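Local coordinates for glycosyl hydrolase family 62 protein (Coprinopsis cinerea, PDB 5B6T) that hydrolyses alpha-L-arabinofuranosides as a family 62 glycoside hydrolase, probably removing arabinofuranose side groups from arabinoxylan, at residues G15-R21 with A66-D72; A45-Y50 with D298-L302; R285-L291 with P303-L309. All blocks are in the same frame, centred on the assembly; numbering follows the deposited sequence. Where two conformers were deposited one is given.

Contact 1. Residues G15-R21 with A66-D72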
loop_
_atom_site.group_PDB
_atom_site.type_symbol
_atom_site.label_atom_id
_atom_site.label_comp_id
_atom_site.label_asym_id
_atom_site.label_seq_id
_atom_site.Cartn_x
_atom_site.Cartn_y
_atom_site.Cartn_z
ATOM N N GLY A 15 4.140 -8.743 13.772
ATOM C CA GLY A 15 5.038 -7.730 14.254
ATOM C C GLY A 15 6.484 -8.159 14.061
ATOM O O GLY A 15 6.765 -9.221 13.499
ATOM N N PRO A 16 7.412 -7.314 14.527
ATOM C CA PRO A 16 8.826 -7.559 14.334
ATOM C C PRO A 16 9.292 -8.827 15.035
ATOM O O PRO A 16 8.749 -9.211 16.055
ATOM C CB PRO A 16 9.493 -6.354 14.997
ATOM C CG PRO A 16 8.487 -5.295 15.030
ATOM C CD PRO A 16 7.158 -5.999 15.144
ATOM N N LYS A 17 10.341 -9.433 14.493
ATOM C CA LYS A 17 11.015 -10.528 15.178
ATOM C C LYS A 17 11.895 -9.969 16.279
ATOM O O LYS A 17 12.245 -8.793 16.279
ATOM C CB LYS A 17 11.879 -11.314 14.201
ATOM C CG LYS A 17 11.072 -11.979 13.097
ATOM C CD LYS A 17 10.133 -13.048 13.646
ATOM C CE LYS A 17 9.407 -13.748 12.501
ATOM N NZ LYS A 17 8.298 -14.582 12.990
ATOM N N SER A 18 12.197 -10.820 17.261
ATOM C CA SER A 18 13.164 -10.487 18.289
ATOM C C SER A 18 14.523 -10.996 17.857
ATOM O O SER A 18 14.916 -12.091 18.205
ATOM C CB SER A 18 12.787 -11.120 19.614
ATOM O OG SER A 18 13.657 -10.639 20.610
ATOM N N ASP A 19 15.196 -10.216 17.043
ATOM C CA ASP A 19 16.526 -10.538 16.538
ATOM C C ASP A 19 17.378 -9.294 16.611
ATOM O O ASP A 19 16.923 -8.218 17.080
ATOM C CB ASP A 19 16.431 -11.147 15.135
ATOM C CG ASP A 19 15.845 -10.190 14.082
ATOM O OD1 ASP A 19 15.957 -8.966 14.249
ATOM O OD2 ASP A 19 15.328 -10.726 13.067
ATOM N N SER A 20 18.650 -9.410 16.200
ATOM C CA SER A 20 19.570 -8.290 16.397
ATOM C C SER A 20 19.211 -7.037 15.616
ATOM O O SER A 20 19.702 -5.968 15.929
ATOM C CB SER A 20 21.011 -8.682 16.107
ATOM O OG SER A 20 21.174 -9.160 14.798
ATOM N N ARG A 21 18.344 -7.168 14.606
ATOM C CA ARG A 21 17.929 -5.998 13.828
ATOM C C ARG A 21 17.077 -5.045 14.655
ATOM O O ARG A 21 17.024 -3.864 14.356
ATOM C CB ARG A 21 17.200 -6.410 12.530
ATOM C CG ARG A 21 18.109 -7.156 11.561
ATOM C CD ARG A 21 17.372 -7.616 10.318
ATOM N NE ARG A 21 18.298 -8.272 9.410
ATOM C CZ ARG A 21 18.483 -7.939 8.131
ATOM N NH1 ARG A 21 17.780 -6.967 7.572
ATOM N NH2 ARG A 21 19.359 -8.616 7.402
ATOM N N ALA A 66 5.229 -17.045 11.000
ATOM C CA ALA A 66 5.920 -17.158 9.737
ATOM C C ALA A 66 7.320 -16.538 9.833
ATOM O O ALA A 66 7.466 -15.494 10.437
ATOM C CB ALA A 66 5.101 -16.474 8.658
ATOM N N SER A 67 8.322 -17.181 9.245
ATOM C CA SER A 67 9.663 -16.635 9.168
ATOM C C SER A 67 9.693 -15.388 8.275
ATOM O O SER A 67 8.849 -15.205 7.390
ATOM C CB SER A 67 10.628 -17.671 8.582
ATOM O OG SER A 67 10.161 -18.145 7.331
ATOM N N PHE A 68 10.652 -14.537 8.557
ATOM C CA PHE A 68 10.951 -13.390 7.718
ATOM C C PHE A 68 12.083 -13.737 6.769
ATOM O O PHE A 68 13.065 -14.372 7.172
ATOM C CB PHE A 68 11.407 -12.235 8.592
ATOM C CG PHE A 68 10.294 -11.493 9.306
ATOM C CD1 PHE A 68 8.968 -11.943 9.310
ATOM C CD2 PHE A 68 10.583 -10.299 9.949
ATOM C CE1 PHE A 68 7.973 -11.232 9.978
ATOM C CE2 PHE A 68 9.596 -9.581 10.599
ATOM C CZ PHE A 68 8.279 -10.051 10.608
ATOM N N TYR A 69 11.973 -13.296 5.521
ATOM C CA TYR A 69 13.142 -13.242 4.629
ATOM C C TYR A 69 13.451 -11.777 4.443
ATOM O O TYR A 69 12.710 -11.049 3.752
ATOM C CB TYR A 69 12.915 -13.939 3.258
ATOM C CG TYR A 69 14.208 -14.201 2.532
ATOM C CD1 TYR A 69 14.882 -13.187 1.904
ATOM C CD2 TYR A 69 14.736 -15.488 2.454
ATOM C CE1 TYR A 69 16.089 -13.439 1.254
ATOM C CE2 TYR A 69 15.926 -15.746 1.798
ATOM C CZ TYR A 69 16.592 -14.713 1.201
ATOM O OH TYR A 69 17.808 -14.938 0.571
ATOM N N TYR A 70 14.577 -11.342 5.011
ATOM C CA TYR A 70 15.023 -9.967 4.870
ATOM C C TYR A 70 15.597 -9.740 3.464
ATOM O O TYR A 70 16.578 -10.363 3.068
ATOM C CB TYR A 70 16.049 -9.658 5.941
ATOM C CG TYR A 70 15.476 -9.633 7.346
ATOM C CD1 TYR A 70 14.604 -8.629 7.743
ATOM C CD2 TYR A 70 15.823 -10.606 8.288
ATOM C CE1 TYR A 70 14.055 -8.602 9.029
ATOM C CE2 TYR A 70 15.295 -10.584 9.563
ATOM C CZ TYR A 70 14.421 -9.569 9.940
ATOM O OH TYR A 70 13.907 -9.489 11.231
ATOM N N LEU A 71 14.958 -8.851 2.698
ATOM C CA LEU A 71 15.268 -8.752 1.277
ATOM C C LEU A 71 16.595 -8.069 0.992
ATOM O O LEU A 71 17.061 -8.096 -0.152
ATOM C CB LEU A 71 14.120 -8.104 0.497
ATOM C CG LEU A 71 12.847 -8.941 0.469
ATOM C CD1 LEU A 71 11.727 -8.120 -0.154
ATOM C CD2 LEU A 71 13.052 -10.251 -0.297
ATOM N N ASP A 72 17.230 -7.511 2.021
ATOM C CA ASP A 72 18.600 -7.016 1.841
ATOM C C ASP A 72 19.615 -8.134 1.572
ATOM O O ASP A 72 20.731 -7.856 1.134
ATOM C CB ASP A 72 19.028 -6.092 3.003
ATOM C CG ASP A 72 19.126 -6.801 4.371
ATOM O OD1 ASP A 72 19.278 -8.004 4.449
ATOM O OD2 ASP A 72 19.192 -6.072 5.395
HETATM O O HOH W 1 11.922 -8.086 12.546
#

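Contact 2. Residues A45-Y50 with D298-L302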
loop_
_atom_site.group_PDB
_atom_site.type_symbol
_atom_site.label_atom_id
_atom_site.label_comp_id
_atom_site.label_asym_id
_atom_site.label_seq_id
_atom_site.Cartn_x
_atom_site.Cartn_y
_atom_site.Cartn_z
ATOM N N ALA A 45 10.890 -0.994 9.890
ATOM C CA ALA A 45 11.084 0.366 10.328
ATOM C C ALA A 45 11.704 0.447 11.699
ATOM O O ALA A 45 11.250 -0.222 12.665
ATOM C CB ALA A 45 9.776 1.130 10.332
ATOM N N LYS A 46 12.718 1.306 11.792
ATOM C CA LYS A 46 13.330 1.671 13.063
ATOM C C LYS A 46 13.989 3.043 12.914
ATOM O O LYS A 46 14.096 3.551 11.810
ATOM C CB LYS A 46 14.352 0.611 13.509
ATOM C CG LYS A 46 15.347 0.189 12.437
ATOM C CD LYS A 46 16.323 -0.839 12.976
ATOM C CE LYS A 46 17.212 -1.356 11.865
ATOM N NZ LYS A 46 18.296 -2.245 12.365
ATOM N N THR A 47 14.466 3.621 14.023
ATOM C CA THR A 47 15.126 4.922 13.965
ATOM C C THR A 47 16.250 4.915 12.942
ATOM O O THR A 47 16.465 5.901 12.264
ATOM C CB THR A 47 15.728 5.264 15.356
ATOM O OG1 THR A 47 14.659 5.342 16.289
ATOM C CG2 THR A 47 16.495 6.604 15.337
ATOM N N GLU A 48 16.958 3.801 12.834
ATOM C CA GLU A 48 18.141 3.703 11.982
ATOM C C GLU A 48 17.814 3.597 10.496
ATOM O O GLU A 48 18.658 3.888 9.650
ATOM C CB GLU A 48 18.981 2.497 12.403
ATOM C CG GLU A 48 19.834 2.758 13.638
ATOM C CD GLU A 48 20.035 1.530 14.505
ATOM O OE1 GLU A 48 19.971 0.375 13.994
ATOM O OE2 GLU A 48 20.249 1.732 15.726
ATOM N N GLY A 49 16.605 3.171 10.146
ATOM C CA GLY A 49 16.294 3.097 8.725
ATOM C C GLY A 49 15.181 2.132 8.373
ATOM O O GLY A 49 14.522 1.561 9.247
ATOM N N TYR A 50 15.006 2.014 7.061
ATOM C CA TYR A 50 13.970 1.207 6.445
ATOM C C TYR A 50 14.562 0.256 5.451
ATOM O O TYR A 50 15.450 0.614 4.684
ATOM C CB TYR A 50 12.998 2.095 5.689
ATOM C CG TYR A 50 12.038 2.838 6.582
ATOM C CD1 TYR A 50 12.436 3.946 7.307
ATOM C CD2 TYR A 50 10.720 2.439 6.667
ATOM C CE1 TYR A 50 11.549 4.614 8.142
ATOM C CE2 TYR A 50 9.827 3.092 7.465
ATOM C CZ TYR A 50 10.229 4.182 8.216
ATOM O OH TYR A 50 9.283 4.815 9.012
ATOM N N ASP A 298 9.444 9.230 18.542
ATOM C CA ASP A 298 9.874 9.442 17.175
ATOM C C ASP A 298 9.038 8.555 16.241
ATOM O O ASP A 298 8.844 7.356 16.528
ATOM C CB ASP A 298 11.369 9.112 17.044
ATOM C CG ASP A 298 12.281 10.117 17.793
ATOM O OD1 ASP A 298 11.857 11.267 18.081
ATOM O OD2 ASP A 298 13.447 9.745 18.080
ATOM N N TYR A 299 8.582 9.143 15.142
ATOM C CA TYR A 299 7.721 8.435 14.177
ATOM C C TYR A 299 8.327 7.105 13.726
ATOM O O TYR A 299 7.630 6.097 13.712
ATOM C CB TYR A 299 7.389 9.316 12.951
ATOM C CG TYR A 299 6.548 8.573 11.914
ATOM C CD1 TYR A 299 5.170 8.439 12.076
ATOM C CD2 TYR A 299 7.147 7.952 10.823
ATOM C CE1 TYR A 299 4.407 7.749 11.146
ATOM C CE2 TYR A 299 6.381 7.237 9.910
ATOM C CZ TYR A 299 5.021 7.134 10.097
ATOM O OH TYR A 299 4.280 6.426 9.178
ATOM N N ASN A 300 9.620 7.081 13.392
ATOM C CA ASN A 300 10.242 5.864 12.814
ATOM C C ASN A 300 10.404 4.697 13.805
ATOM O O ASN A 300 10.651 3.553 13.408
ATOM C CB ASN A 300 11.604 6.198 12.177
ATOM C CG ASN A 300 11.475 7.007 10.903
ATOM O OD1 ASN A 300 10.421 7.041 10.262
ATOM N ND2 ASN A 300 12.573 7.671 10.519
ATOM N N SER A 301 10.256 4.983 15.097
ATOM C CA SER A 301 10.380 4.004 16.133
ATOM C C SER A 301 9.024 3.471 16.610
ATOM O O SER A 301 8.972 2.675 17.535
ATOM C CB SER A 301 11.158 4.604 17.311
ATOM O OG SER A 301 10.407 5.591 17.978
ATOM N N LEU A 302 7.921 3.931 16.007
ATOM C CA LEU A 302 6.594 3.548 16.497
ATOM C C LEU A 302 6.332 2.053 16.282
ATOM O O LEU A 302 6.697 1.480 15.235
ATOM C CB LEU A 302 5.491 4.348 15.807
ATOM C CG LEU A 302 5.415 5.834 16.151
ATOM C CD1 LEU A 302 4.504 6.509 15.136
ATOM C CD2 LEU A 302 4.949 6.095 17.576
HETATM O O HOH W 2 14.804 8.096 12.266
#

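Contact 3. Residues R285-L291 with P303-L309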
loop_
_atom_site.group_PDB
_atom_site.type_symbol
_atom_site.label_atom_id
_atom_site.label_comp_id
_atom_site.label_asym_id
_atom_site.label_seq_id
_atom_site.Cartn_x
_atom_site.Cartn_y
_atom_site.Cartn_z
ATOM N N ARG A 285 -11.458 -7.245 2.339
ATOM C CA ARG A 285 -10.541 -7.487 3.442
ATOM C C ARG A 285 -9.364 -6.541 3.258
ATOM O O ARG A 285 -8.821 -6.453 2.154
ATOM C CB ARG A 285 -10.050 -8.937 3.440
ATOM C CG ARG A 285 -11.126 -9.986 3.711
ATOM C CD ARG A 285 -10.540 -11.389 3.594
ATOM N NE ARG A 285 -10.541 -11.874 2.228
ATOM C CZ ARG A 285 -9.896 -12.968 1.791
ATOM N NH1 ARG A 285 -9.119 -13.703 2.607
ATOM N NH2 ARG A 285 -10.014 -13.303 0.508
ATOM N N TYR A 286 -8.992 -5.846 4.324
ATOM C CA TYR A 286 -7.939 -4.837 4.255
ATOM C C TYR A 286 -6.860 -5.201 5.233
ATOM O O TYR A 286 -7.066 -5.216 6.445
ATOM C CB TYR A 286 -8.465 -3.402 4.535
ATOM C CG TYR A 286 -7.573 -2.282 4.044
ATOM C CD1 TYR A 286 -7.341 -2.103 2.695
ATOM C CD2 TYR A 286 -6.972 -1.389 4.931
ATOM C CE1 TYR A 286 -6.523 -1.076 2.251
ATOM C CE2 TYR A 286 -6.194 -0.329 4.491
ATOM C CZ TYR A 286 -5.939 -0.212 3.146
ATOM O OH TYR A 286 -5.125 0.797 2.695
ATOM N N LEU A 287 -5.664 -5.467 4.700
ATOM C CA LEU A 287 -4.482 -5.741 5.518
ATOM C C LEU A 287 -3.841 -4.384 5.790
ATOM O O LEU A 287 -3.528 -3.663 4.850
ATOM C CB LEU A 287 -3.530 -6.662 4.741
ATOM C CG LEU A 287 -2.255 -7.082 5.494
ATOM C CD1 LEU A 287 -2.481 -7.921 6.730
ATOM C CD2 LEU A 287 -1.362 -7.827 4.508
ATOM N N TYR A 288 -3.694 -4.023 7.060
ATOM C CA TYR A 288 -3.343 -2.644 7.402
ATOM C C TYR A 288 -2.330 -2.642 8.536
ATOM O O TYR A 288 -2.063 -3.687 9.154
ATOM C CB TYR A 288 -4.607 -1.888 7.777
ATOM C CG TYR A 288 -5.148 -2.226 9.152
ATOM C CD1 TYR A 288 -5.906 -3.384 9.383
ATOM C CD2 TYR A 288 -4.941 -1.379 10.224
ATOM C CE1 TYR A 288 -6.396 -3.695 10.635
ATOM C CE2 TYR A 288 -5.429 -1.680 11.479
ATOM C CZ TYR A 288 -6.155 -2.843 11.687
ATOM O OH TYR A 288 -6.685 -3.115 12.940
ATOM N N GLN A 289 -1.796 -1.468 8.829
ATOM C CA GLN A 289 -0.971 -1.273 9.997
ATOM C C GLN A 289 -1.671 -0.438 11.055
ATOM O O GLN A 289 -2.316 0.591 10.757
ATOM C CB GLN A 289 0.378 -0.609 9.657
ATOM C CG GLN A 289 0.269 0.782 9.040
ATOM C CD GLN A 289 1.591 1.385 8.635
ATOM O OE1 GLN A 289 2.563 0.686 8.323
ATOM N NE2 GLN A 289 1.626 2.725 8.610
ATOM N N GLY A 290 -1.525 -0.894 12.307
ATOM C CA GLY A 290 -2.056 -0.219 13.480
ATOM C C GLY A 290 -1.014 -0.205 14.564
ATOM O O GLY A 290 0.061 -0.792 14.423
ATOM N N LEU A 291 -1.317 0.483 15.662
ATOM C CA LEU A 291 -0.403 0.525 16.791
ATOM C C LEU A 291 -1.121 0.903 18.073
ATOM O O LEU A 291 -2.248 1.414 18.065
ATOM C CB LEU A 291 0.775 1.466 16.539
ATOM C CG LEU A 291 0.566 2.962 16.800
ATOM C CD1 LEU A 291 1.877 3.652 16.592
ATOM C CD2 LEU A 291 -0.490 3.587 15.913
ATOM N N PRO A 303 5.659 1.408 17.241
ATOM C CA PRO A 303 5.481 -0.041 17.145
ATOM C C PRO A 303 4.293 -0.483 16.286
ATOM O O PRO A 303 3.349 -1.108 16.763
ATOM C CB PRO A 303 5.325 -0.457 18.619
ATOM C CG PRO A 303 4.688 0.721 19.251
ATOM C CD PRO A 303 5.254 1.927 18.570
ATOM N N TRP A 304 4.401 -0.223 14.998
ATOM C CA TRP A 304 3.367 -0.665 14.034
ATOM C C TRP A 304 3.352 -2.176 13.903
ATOM O O TRP A 304 4.403 -2.819 13.848
ATOM C CB TRP A 304 3.589 -0.052 12.643
ATOM C CG TRP A 304 3.503 1.428 12.602
ATOM C CD1 TRP A 304 4.539 2.292 12.654
ATOM C CD2 TRP A 304 2.319 2.224 12.484
ATOM N NE1 TRP A 304 4.092 3.580 12.558
ATOM C CE2 TRP A 304 2.721 3.567 12.464
ATOM C CE3 TRP A 304 0.960 1.930 12.403
ATOM C CZ2 TRP A 304 1.809 4.626 12.391
ATOM C CZ3 TRP A 304 0.045 2.980 12.295
ATOM C CH2 TRP A 304 0.469 4.313 12.301
ATOM N N LYS A 305 2.139 -2.728 13.808
ATOM C CA LYS A 305 1.906 -4.163 13.574
ATOM C C LYS A 305 0.808 -4.272 12.530
ATOM O O LYS A 305 0.022 -3.346 12.356
ATOM C CB LYS A 305 1.516 -4.878 14.880
ATOM C CG LYS A 305 2.578 -4.681 15.973
ATOM C CD LYS A 305 2.203 -5.299 17.290
ATOM C CE LYS A 305 3.009 -4.703 18.421
ATOM N NZ LYS A 305 4.497 -4.829 18.279
ATOM N N LEU A 306 0.770 -5.401 11.843
ATOM C CA LEU A 306 -0.229 -5.631 10.793
ATOM C C LEU A 306 -1.426 -6.379 11.369
ATOM O O LEU A 306 -1.253 -7.366 12.090
ATOM C CB LEU A 306 0.380 -6.447 9.645
ATOM C CG LEU A 306 1.704 -5.926 9.053
ATOM C CD1 LEU A 306 2.100 -6.732 7.839
ATOM C CD2 LEU A 306 1.637 -4.440 8.731
ATOM N N GLY A 307 -2.607 -5.915 11.007
ATOM C CA GLY A 307 -3.871 -6.603 11.251
ATOM C C GLY A 307 -4.725 -6.690 10.006
ATOM O O GLY A 307 -4.338 -6.199 8.920
ATOM N N LEU A 308 -5.880 -7.342 10.138
ATOM C CA LEU A 308 -6.729 -7.598 8.988
ATOM C C LEU A 308 -8.158 -7.196 9.300
ATOM O O LEU A 308 -8.717 -7.689 10.284
ATOM C CB LEU A 308 -6.715 -9.076 8.646
ATOM C CG LEU A 308 -7.417 -9.488 7.352
ATOM C CD1 LEU A 308 -6.731 -8.883 6.139
ATOM C CD2 LEU A 308 -7.467 -11.003 7.208
ATOM N N LEU A 309 -8.700 -6.307 8.478
ATOM C CA LEU A 309 -10.106 -5.932 8.549
ATOM C C LEU A 309 -10.897 -6.838 7.621
ATOM O O LEU A 309 -10.502 -7.036 6.503
ATOM C CB LEU A 309 -10.300 -4.491 8.071
ATOM C CG LEU A 309 -9.531 -3.368 8.732
ATOM C CD1 LEU A 309 -9.962 -2.035 8.171
ATOM C CD2 LEU A 309 -9.727 -3.373 10.235
#

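Contact 1. Residues G15-R21 with A66-D72
Tyr-70 OH is held from two sides: it donates to Asp-19 OD2 at 2.6 Å, on the syn lone pair of that oxygen, and accepts from water 1, which in turn takes the backbone N-H of Lys-17. These groups join the loop between strands 7-9 and 25-34 to strand 68-70, the outermost strand of a four-stranded antiparallel sheet that is one blade of the beta-propeller. The carboxylate of Asp-19 is itself steadied by an Asx turn, Arg-21 N donating to Asp-19 OD1. Over one face of the Tyr-70 ring the guanidinium of Arg-21 lies almost flat, planes 7° apart, with CZ 3.9 Å from the ring centroid in a cation-pi stack, and Arg-21 CD sits above the ring centre. Extended from CG to NE, Arg-21 passes along the ring and forms an end-on salt bridge with Asp-72: NH1 reaches OD2 at 2.7 Å, tilted from the guanidinium plane, while NH2 reaches OD1 at 3.0 Å within it. With CG beside its backbone N (chi1 -63°), Lys-17 lays CG over the face of Phe-68, 3.8 Å from its centroid; a bend at the next bond brings NZ to Ala-66 O at 2.8 Å, from above the carbonyl plane.

Contact 2. Residues A45-Y50 with D298-L302
Lys-46 CA and Ser-301 CA come within 4.9 Å where the type I beta turn from Lys-46 to Gly-49, joining strands 37-46 and 49-57, meets the 3-10 segment 299-301. The turn is closed by paired backbone bonds between Lys-46 and Gly-49. Asn-300 O rests against the strand end, 3.3 Å from Lys-46 CA.

The side chain of Asn-300 carries most of the polar contact. Its CB points toward the turn and lies against Lys-46 O; with CG beside the backbone N (chi1 -71°), the amide stands across the end of the Tyr-50 ring, the two planes 82° apart. Tyr-50 OH donates to Asn-300 OD1 at 2.8 Å, arriving well above the carbonyl plane, and the amide carbon lies at the ring edge. The other end of the amide is used as well: Asn-300 ND2 donates to water 2, which donates a hydrogen bond to Thr-47 O, so both amide ends are tied to the 45-50 hairpin and its rotation is probably fixed.

This hairpin belongs to the same propeller blade as strand 25-34, and the 298-302 loop links strands 285-290 and 305-311, neighbours in another sheet; the contact thus bridges two blades at the surface. Lys-27, on strand 25-34, hydrogen-bonds Tyr-299 OH and, weakly, Tyr-50 OH. The Tyr-299 side chain also comes close to the bound lead ion.

Beside Asn-300, Ser-301 sets CB 3.7 Å from Thr-47 OG1. Its hydroxyl turns back into its own segment (chi1 70°), where Ser-301 OG donates to Asp-298 O at 2.8 Å; Ser-301 N reaches that same oxygen from the same face of the carbonyl plane.

Contact 3. Residues R285-L291 with P303-L309
Trp-304 lies between the side chains of Gln-289 and Leu-291. Over one face of the indole the amide of Gln-289 is stacked, planes 21° apart, with Gln-289 CG 3.6 Å from Trp-304 CE3; over the opposite face Leu-291 CD2 makes a CH-pi contact, 4.0 Å from the centroid of the six-membered ring. The Gln-289 chain, extended beyond CG (chi2 -176°), carries its amide along the ring to Ser-264 OG and to Asp-28 N, which take up its two polar ends. Replacing Trp-304 by alanine is likely to open a gap between Gln-289 and Leu-291 and to leave the Gln-289 amide without the flat surface it stacks on.

Tyr-288, by contrast, has CG between backbone N and carbonyl carbon (chi1 75°), a rotamer that swings the ring across the neighbouring strand, one face over Gly-307 N. The lack of a side chain at Gly-307 fits this close approach. Leu-309 CD2 packs on Tyr-288 CE1 at 3.4 Å, and Tyr-288 OH hydrogen-bonds Ser-9 OG. On the other face of the sheet Leu-287 reaches over with CD1, 3.3 Å from Gly-307 O.

Six backbone hydrogen bonds, two each at Tyr-286/Leu-309, Tyr-288/Gly-307 and Gly-290/Lys-305, make this a regular antiparallel strand pair, inside the propeller blade that combines strand 7-9 with strands from the C-terminal part of the chain.

How the contacts relate
Contact 3 is the buried member of the set, a strand pair built on backbone bonds and apolar or stacked side chains; contacts 1 and 2 lie at the surface and lean on side-chain hydrogen bonds, joined in contact 1 by a salt bridge and ring stacking, each with a bridging water. Charge is concentrated in contact 1, whereas an uncharged amide and phenol lead contact 2. Contacts 1 and 2 reach the same sheet, through neighbouring strands 68-70 and 49-57, and touch where Lys-46 NZ probably hydrogen-bonds Arg-21 O. The 298-302 loop of contact 2 runs directly into segment 303-309 of contact 3, and Leu-302 packs on Leu-291. Contact 1 meets contact 3 more lightly, Gly-15 and Pro-16 packing against Lys-305.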